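Local atomic coordinates of putative lipoprotein (Bacteroides fragilis, PDB entry 3NQI), a protein that is of unknown function but, as a putative lipoprotein of a gut bacterium, is probably tethered to the cell envelope by a lipid. Residues T87-V90 with G91-G94. Residues are numbered along the deposited sequence; the frame is centred on the assembly and turned at random.
Sequences TPKV and GESG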
loop_
_atom_site.group_PDB
_atom_site.type_symbol
_atom_site.label_atom_id
_atom_site.label_comp_id
_atom_site.label_asym_id
_atom_site.label_seq_id
_atom_site.Cartn_x
_atom_site.Cartn_y
_atom_site.Cartn_z
ATOM N N THR A 87 -4.010 -9.838 -14.804
ATOM C CA THR A 87 -4.238 -11.186 -15.288
ATOM C C THR A 87 -5.586 -11.077 -16.034
ATOM O O THR A 87 -6.334 -10.164 -15.776
ATOM C CB THR A 87 -4.267 -12.185 -14.139
ATOM O OG1 THR A 87 -4.356 -13.501 -14.671
ATOM C CG2 THR A 87 -5.480 -11.917 -13.196
ATOM N N PRO A 88 -5.856 -11.953 -16.988
ATOM C CA PRO A 88 -7.072 -11.722 -17.791
ATOM C C PRO A 88 -8.381 -11.843 -17.033
ATOM O O PRO A 88 -9.268 -11.051 -17.244
ATOM C CB PRO A 88 -6.988 -12.812 -18.861
ATOM C CG PRO A 88 -5.559 -13.121 -18.955
ATOM C CD PRO A 88 -5.014 -13.003 -17.581
ATOM N N LYS A 89 -8.489 -12.839 -16.166
ATOM C CA LYS A 89 -9.710 -13.086 -15.402
ATOM C C LYS A 89 -9.435 -13.926 -14.144
ATOM O O LYS A 89 -8.339 -14.434 -13.967
ATOM C CB LYS A 89 -10.712 -13.803 -16.291
ATOM C CG LYS A 89 -10.240 -15.171 -16.810
ATOM C CD LYS A 89 -11.275 -15.838 -17.751
ATOM C CE LYS A 89 -10.765 -17.187 -18.199
ATOM N NZ LYS A 89 -11.783 -17.909 -18.995
ATOM N N VAL A 90 -10.443 -14.117 -13.304
ATOM C CA VAL A 90 -10.261 -14.901 -12.085
ATOM C C VAL A 90 -9.844 -16.333 -12.431
ATOM O O VAL A 90 -10.402 -16.939 -13.328
ATOM C CB VAL A 90 -11.526 -14.893 -11.221
ATOM C CG1 VAL A 90 -11.396 -15.888 -10.070
ATOM C CG2 VAL A 90 -11.810 -13.457 -10.718
ATOM N N GLY A 91 -8.829 -16.857 -11.745
ATOM C CA GLY A 91 -8.390 -18.256 -11.946
ATOM C C GLY A 91 -7.211 -18.442 -12.892
ATOM O O GLY A 91 -6.712 -19.564 -13.039
ATOM N N GLU A 92 -6.760 -17.367 -13.539
ATOM C CA GLU A 92 -5.611 -17.434 -14.460
ATOM C C GLU A 92 -4.319 -17.139 -13.729
ATOM O O GLU A 92 -4.327 -16.663 -12.600
ATOM C CB GLU A 92 -5.763 -16.426 -15.619
ATOM C CG GLU A 92 -6.985 -16.657 -16.507
ATOM C CD GLU A 92 -6.772 -17.702 -17.575
ATOM O OE1 GLU A 92 -6.385 -18.846 -17.259
ATOM O OE2 GLU A 92 -7.012 -17.369 -18.756
ATOM N N SER A 93 -3.213 -17.378 -14.424
ATOM C CA SER A 93 -1.855 -17.190 -13.900
ATOM C C SER A 93 -1.596 -15.859 -13.191
ATOM O O SER A 93 -1.898 -14.781 -13.699
ATOM C CB SER A 93 -0.823 -17.376 -15.034
ATOM O OG SER A 93 0.463 -16.885 -14.654
ATOM N N GLY A 94 -0.992 -15.956 -12.018
ATOM C CA GLY A 94 -0.776 -14.806 -11.162
ATOM C C GLY A 94 -1.957 -14.422 -10.284
ATOM O O GLY A 94 -1.791 -13.578 -9.399
#
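Glu92 folds its side chain back over Lys89 and toward Thr87 and Pro88. Its CB lies 3.4 Å from Thr87 OG1 and also meets the ring of Pro88, where CD of the proline comes within 4.0 Å. CG of Glu92 sits 3.6 Å from Lys89 CG, and the carbonyl oxygen of Lys89 is equally near. A bend at chi2 (-83°) then swings the carboxylate across toward the far end of the lysine chain, the two side chains crossing at a slant. Glu92 CD lies 4.1 Å from Lys89 CE. OE2 of Glu92 reaches Lys89 CE at 3.8 Å. Lys89 NZ remains 4.8 Å from that OE2, so the opposite charges may attract but form no salt bridge. The backbone here forms a type II beta turn from Lys89 to Glu92, in the loop that leaves strand 78-87. Gly91 holds its third position with positive phi, as is usual for glycine in such a turn. The turn is closed by a weak bond from Glu92 N to Lys89 O at 3.4 Å. Asp95 adds a side-chain hydrogen bond to Gly91 N. Thr87, the buried residue here, pairs through its backbone with strand 148-155. Its OG1 stands opposite the backbone N about CA-CB (chi1 -174°) and donates to Ser93 O at 2.9 Å. The hydroxyl approaches from above the carbonyl plane, 36° out of it, and ties the end of the strand to the returning loop.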